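Local coordinates for chain length determinant protein (Shigella flexneri, PDB 4E2H) that probably sets the length of O-antigen polysaccharide chains of lipopolysaccharide, acting from the inner membrane through this periplasmic domain, at residues 142-147 with 201-206; 23-28 with 45-50. All coordinates share one frame; numbering follows the deposited sequence.

Interaction 1 of 2, residues 142-147 with 201-206; sequences VVAQEQ and RPLVFS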
loop_
_atom_site.group_PDB
_atom_site.type_symbol
_atom_site.label_atom_id
_atom_site.label_comp_id
_atom_site.label_asym_id
_atom_site.label_seq_id
_atom_site.Cartn_x
_atom_site.Cartn_y
_atom_site.Cartn_z
ATOM N N VAL C 142 -23.426 -1.832 1.734
ATOM C CA VAL C 142 -24.561 -1.392 0.929
ATOM C C VAL C 142 -24.865 -2.362 -0.213
ATOM O O VAL C 142 -26.025 -2.717 -0.447
ATOM C CB VAL C 142 -24.282 -0.027 0.322
ATOM C CG1 VAL C 142 -25.268 0.233 -0.820
ATOM C CG2 VAL C 142 -24.321 1.062 1.414
ATOM N N VAL C 143 -23.814 -2.783 -0.916
ATOM C CA VAL C 143 -23.934 -3.746 -1.999
ATOM C C VAL C 143 -24.634 -5.024 -1.565
ATOM O O VAL C 143 -25.450 -5.556 -2.318
ATOM C CB VAL C 143 -22.558 -4.144 -2.551
ATOM C CG1 VAL C 143 -22.675 -5.341 -3.475
ATOM C CG2 VAL C 143 -21.914 -2.968 -3.267
ATOM N N ALA C 144 -24.295 -5.526 -0.369
ATOM C CA ALA C 144 -24.841 -6.796 0.099
ATOM C C ALA C 144 -26.252 -6.648 0.661
ATOM O O ALA C 144 -27.022 -7.609 0.655
ATOM C CB ALA C 144 -23.945 -7.432 1.117
ATOM N N GLN C 145 -26.601 -5.459 1.144
ATOM C CA GLN C 145 -27.946 -5.235 1.673
ATOM C C GLN C 145 -28.951 -5.083 0.540
ATOM O O GLN C 145 -30.136 -5.399 0.676
ATOM C CB GLN C 145 -27.993 -3.978 2.534
ATOM C CG GLN C 145 -29.378 -3.701 3.085
ATOM C CD GLN C 145 -29.758 -4.671 4.192
ATOM O OE1 GLN C 145 -28.893 -5.272 4.837
ATOM N NE2 GLN C 145 -31.060 -4.813 4.433
ATOM N N GLU C 146 -28.473 -4.570 -0.583
ATOM C CA GLU C 146 -29.351 -4.391 -1.718
ATOM C C GLU C 146 -29.423 -5.680 -2.509
ATOM O O GLU C 146 -30.454 -6.015 -3.071
ATOM C CB GLU C 146 -28.922 -3.193 -2.554
ATOM C CG GLU C 146 -28.922 -1.931 -1.696
ATOM C CD GLU C 146 -28.737 -0.653 -2.512
ATOM O OE1 GLU C 146 -28.210 -0.745 -3.658
ATOM O OE2 GLU C 146 -29.115 0.442 -2.004
ATOM N N GLN C 147 -28.329 -6.419 -2.542
ATOM C CA GLN C 147 -28.402 -7.763 -3.074
ATOM C C GLN C 147 -29.523 -8.506 -2.358
ATOM O O GLN C 147 -30.396 -9.107 -2.988
ATOM C CB GLN C 147 -27.076 -8.488 -2.881
ATOM C CG GLN C 147 -26.099 -8.258 -4.004
ATOM C CD GLN C 147 -26.666 -8.683 -5.353
ATOM O OE1 GLN C 147 -27.232 -7.869 -6.091
ATOM N NE2 GLN C 147 -26.510 -9.962 -5.686
ATOM N N ARG C 201 -32.113 -12.767 7.757
ATOM C CA ARG C 201 -31.465 -13.459 6.662
ATOM C C ARG C 201 -30.049 -12.884 6.650
ATOM O O ARG C 201 -29.860 -11.653 6.660
ATOM C CB ARG C 201 -32.200 -13.185 5.344
ATOM C CG ARG C 201 -31.738 -14.026 4.142
ATOM C CD ARG C 201 -32.483 -13.636 2.852
ATOM N NE ARG C 201 -32.245 -14.516 1.695
ATOM C CZ ARG C 201 -33.043 -15.512 1.317
ATOM N NH1 ARG C 201 -34.147 -15.771 2.007
ATOM N NH2 ARG C 201 -32.732 -16.249 0.251
ATOM N N PRO C 202 -29.043 -13.761 6.670
ATOM C CA PRO C 202 -27.668 -13.274 6.813
ATOM C C PRO C 202 -27.097 -12.701 5.519
ATOM O O PRO C 202 -27.258 -13.303 4.451
ATOM C CB PRO C 202 -26.898 -14.534 7.220
ATOM C CG PRO C 202 -27.673 -15.654 6.621
ATOM C CD PRO C 202 -29.121 -15.230 6.675
ATOM N N LEU C 203 -26.439 -11.551 5.621
ATOM C CA LEU C 203 -25.791 -10.957 4.468
ATOM C C LEU C 203 -24.665 -11.853 3.978
ATOM O O LEU C 203 -23.927 -12.423 4.779
ATOM C CB LEU C 203 -25.238 -9.587 4.836
ATOM C CG LEU C 203 -26.359 -8.594 5.133
ATOM C CD1 LEU C 203 -25.810 -7.247 5.609
ATOM C CD2 LEU C 203 -27.254 -8.428 3.887
ATOM N N VAL C 204 -24.538 -11.996 2.666
ATOM C CA VAL C 204 -23.389 -12.694 2.103
ATOM C C VAL C 204 -22.326 -11.683 1.635
ATOM O O VAL C 204 -22.648 -10.705 0.951
ATOM C CB VAL C 204 -23.812 -13.622 0.961
ATOM C CG1 VAL C 204 -22.669 -13.826 0.002
ATOM C CG2 VAL C 204 -24.248 -14.946 1.522
ATOM N N PHE C 205 -21.069 -11.902 2.014
ATOM C CA PHE C 205 -19.995 -10.985 1.622
ATOM C C PHE C 205 -18.830 -11.655 0.923
ATOM O O PHE C 205 -18.603 -12.849 1.088
ATOM C CB PHE C 205 -19.417 -10.297 2.849
ATOM C CG PHE C 205 -20.377 -9.403 3.549
ATOM C CD1 PHE C 205 -20.693 -8.158 3.019
ATOM C CD2 PHE C 205 -20.956 -9.794 4.753
ATOM C CE1 PHE C 205 -21.571 -7.310 3.673
ATOM C CE2 PHE C 205 -21.841 -8.944 5.420
ATOM C CZ PHE C 205 -22.148 -7.697 4.878
ATOM N N SER C 206 -18.056 -10.856 0.197
ATOM C CA SER C 206 -16.801 -11.319 -0.392
ATOM C C SER C 206 -15.763 -11.639 0.702
ATOM O O SER C 206 -15.771 -11.033 1.777
ATOM C CB SER C 206 -16.260 -10.246 -1.345
ATOM O OG SER C 206 -15.438 -10.799 -2.360
HETATM O O HOH W 1 -26.252 -10.172 0.465
#
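Leu203 reaches from an irregular segment toward the carbonyl end of Ala144 on the long helix 97-164; Ala144 CA and Leu203 CA, 6.1 Å apart, are the nearest CA pair. The Leu203 CB bond already points at the helix. With chi1 at -67°, CG lies anti to the carbonyl carbon and beside the backbone N, and its two methyls diverge there. CD2 comes to 3.3 Å from Ala144 O, a close van der Waals approach to a backbone oxygen, and also touches Gln145 OE1. CD1 meets the same amide oxygen, with Leu203 CD1 3.7 Å from Gln145 OE1. Gln145 gets there by a bend at chi2 (73°), which turns its amide back to the leucine.

Ala144 CB serves the other half of the contact. It sits 3.5 Å from Phe205 CE1, approaching the ring obliquely, and 3.5 Å from Val204 O. Phe205 in turn stacks on Tyr209 of helix 207-219.

No direct hydrogen bond spans the segments. Instead, a water donates to Ala144 O at 2.7 Å and accepts a weak bond from Val204 N at 3.3 Å.

In the fold, the extended segment between helices 187-195 and 207-219 runs back along helix 97-164, and neighbouring subunits pack on both. On the far side of the helix, Glu146 forms a salt bridge with Arg213 of the third subunit. On the loop, Val204 packs on Gln154 of the second subunit.

Methyl-to-oxygen and methyl-to-ring van der Waals contacts and one water bridge, weak on the Val204 side, thus hold the loop, by shape more than by directional polar bonds.

Interaction 2 of 2, residues 23-28 with 45-50; sequences GQIAGY and DLQETL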
loop_
_atom_site.group_PDB
_atom_site.type_symbol
_atom_site.label_atom_id
_atom_site.label_comp_id
_atom_site.label_asym_id
_atom_site.label_seq_id
_atom_site.Cartn_x
_atom_site.Cartn_y
_atom_site.Cartn_z
ATOM N N GLY C 23 16.163 -4.496 10.897
ATOM C CA GLY C 23 15.814 -4.689 12.300
ATOM C C GLY C 23 16.215 -3.413 13.042
ATOM O O GLY C 23 17.396 -3.092 13.128
ATOM N N GLN C 24 15.252 -2.728 13.649
ATOM C CA GLN C 24 15.297 -1.267 13.786
ATOM C C GLN C 24 14.246 -0.927 12.753
ATOM O O GLN C 24 14.287 -1.486 11.662
ATOM C CB GLN C 24 16.631 -0.688 13.283
ATOM C CG GLN C 24 17.794 -0.478 14.297
ATOM C CD GLN C 24 18.983 0.295 13.694
ATOM O OE1 GLN C 24 19.260 0.198 12.498
ATOM N NE2 GLN C 24 19.667 1.086 14.523
ATOM N N ILE C 25 13.287 -0.066 13.052
ATOM C CA ILE C 25 12.248 0.196 12.050
ATOM C C ILE C 25 11.492 -1.037 11.504
ATOM O O ILE C 25 10.827 -0.937 10.466
ATOM C CB ILE C 25 12.805 0.956 10.810
ATOM C CG1 ILE C 25 13.141 -0.012 9.667
ATOM C CG2 ILE C 25 14.000 1.835 11.191
ATOM C CD1 ILE C 25 12.885 0.606 8.332
ATOM N N ALA C 26 11.568 -2.185 12.174
ATOM C CA ALA C 26 10.678 -3.286 11.800
ATOM C C ALA C 26 9.300 -3.026 12.424
ATOM O O ALA C 26 8.267 -3.282 11.804
ATOM C CB ALA C 26 11.226 -4.624 12.245
ATOM N N GLY C 27 9.299 -2.517 13.656
ATOM C CA GLY C 27 8.096 -2.045 14.319
ATOM C C GLY C 27 7.372 -0.966 13.528
ATOM O O GLY C 27 6.129 -0.991 13.401
ATOM N N TYR C 28 8.133 -0.012 12.987
ATOM C CA TYR C 28 7.544 1.051 12.159
ATOM C C TYR C 28 7.160 0.521 10.795
ATOM O O TYR C 28 6.169 0.937 10.200
ATOM C CB TYR C 28 8.521 2.207 11.974
ATOM C CG TYR C 28 7.963 3.355 11.157
ATOM C CD1 TYR C 28 7.141 4.308 11.744
ATOM C CD2 TYR C 28 8.274 3.496 9.807
ATOM C CE1 TYR C 28 6.638 5.371 11.011
ATOM C CE2 TYR C 28 7.772 4.563 9.060
ATOM C CZ TYR C 28 6.953 5.495 9.670
ATOM O OH TYR C 28 6.447 6.558 8.951
ATOM N N ASP C 45 12.364 1.515 0.581
ATOM C CA ASP C 45 11.819 2.857 0.364
ATOM C C ASP C 45 11.529 3.593 1.673
ATOM O O ASP C 45 11.529 4.818 1.710
ATOM C CB ASP C 45 10.546 2.793 -0.497
ATOM C CG ASP C 45 10.844 2.745 -2.001
ATOM O OD1 ASP C 45 11.057 3.827 -2.599
ATOM O OD2 ASP C 45 10.838 1.637 -2.591
ATOM N N LEU C 46 11.278 2.845 2.743
ATOM C CA LEU C 46 11.000 3.432 4.054
ATOM C C LEU C 46 12.301 3.670 4.853
ATOM O O LEU C 46 12.381 4.548 5.735
ATOM C CB LEU C 46 10.043 2.531 4.825
ATOM C CG LEU C 46 9.370 2.969 6.129
ATOM C CD1 LEU C 46 8.319 1.933 6.509
ATOM C CD2 LEU C 46 10.351 3.073 7.250
ATOM N N GLN C 47 13.331 2.889 4.555
ATOM C CA GLN C 47 14.637 3.250 5.074
ATOM C C GLN C 47 14.953 4.659 4.540
ATOM O O GLN C 47 15.135 5.602 5.322
ATOM C CB GLN C 47 15.712 2.212 4.703
ATOM C CG GLN C 47 15.491 0.856 5.384
ATOM C CD GLN C 47 16.493 -0.225 4.952
ATOM O OE1 GLN C 47 16.819 -0.369 3.769
ATOM N NE2 GLN C 47 16.972 -0.997 5.919
ATOM N N GLU C 48 14.988 4.789 3.214
ATOM C CA GLU C 48 15.248 6.057 2.526
ATOM C C GLU C 48 14.497 7.271 3.107
ATOM O O GLU C 48 15.103 8.291 3.430
ATOM C CB GLU C 48 14.937 5.922 1.025
ATOM C CG GLU C 48 16.102 5.362 0.175
ATOM C CD GLU C 48 15.900 5.577 -1.355
ATOM O OE1 GLU C 48 14.938 6.296 -1.748
ATOM O OE2 GLU C 48 16.705 5.026 -2.157
ATOM N N THR C 49 13.178 7.160 3.208
ATOM C CA THR C 49 12.319 8.235 3.701
ATOM C C THR C 49 12.740 8.684 5.098
ATOM O O THR C 49 12.702 9.874 5.423
ATOM C CB THR C 49 10.849 7.762 3.755
ATOM O OG1 THR C 49 10.491 7.185 2.491
ATOM C CG2 THR C 49 9.887 8.920 4.110
ATOM N N LEU C 50 13.146 7.728 5.923
ATOM C CA LEU C 50 13.538 8.037 7.290
ATOM C C LEU C 50 14.869 8.778 7.334
ATOM O O LEU C 50 14.988 9.853 7.944
ATOM C CB LEU C 50 13.621 6.766 8.121
ATOM C CG LEU C 50 12.275 6.147 8.514
ATOM C CD1 LEU C 50 12.480 4.917 9.393
ATOM C CD2 LEU C 50 11.440 7.173 9.276
#
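The Tyr28 ring meets Leu46 at its edge: Leu46 CG lies in the ring plane, and Leu46 CD2 stays near that plane, 3.3 Å from Tyr28 CD2. The two methyls of the leucine fall on opposite sides of the plane, Leu46 CD1 being 3.6 Å from Tyr28 CD2. Leu50 CD1 stands obliquely to the ring, 4.5 Å from Tyr28 CD2. Tyr28 extends its ring across the gap because CG is anti to the backbone N (chi1 -179°), and Leu46 answers with the same choice, the two side chains meeting at a slant.

Ile25 fills the neighbouring position. Its CD1 lies 3.7 Å from Leu46 CD2 and also touches Gln47 CG, whose chain runs at about a right angle to the isoleucine. The other branch, Ile25 CG2, packs 3.9 Å from Leu50 CD1, the isoleucine and leucine running antiparallel to each other.

This is a helix-to-helix contact at the start of helix 26-35: Ile25 is its N-cap residue, and Tyr28 stands in its first turn. Leu46 and Leu50, four residues apart, present one side of helix 43-65 to it. Leu118 of helix 97-164 touches both Tyr28 and Leu50, joining a third helix to this largely buried apolar cluster, while Leu46 also packs on Met32.

The loop that leads into helix 26-35 adds its own residues around the contact. Ile25 packs on Pro20, and Gln47 leans on Val22 and Gln19, which extends the contact surface of helix 43-65 beyond its two leucines. Within that helix, Thr49 OG1 donates to Asp45 O at 2.7 Å, an oxygen that also accepts the backbone N of the same threonine.

Overall arrangement
Both segments of interaction 2 precede those of interaction 1 in the chain; the two contacts have centres about 40 Å apart and nearest atoms about 26 Å apart. Helix 97-164 links them: it supplies segment 142-147 of interaction 1 directly and lends Leu118 to the cluster of interaction 2. Interaction 2 joins helices 26-35 and 43-65. Its centre lies about 14 Å from the centre of the chain. Interaction 1 fastens the loop before helix 207-219 farther out, the contact's centre lying about 26 Å from the centre of the chain. At both levels, residues outside this chain's long helix meet helix 97-164 of the second subunit.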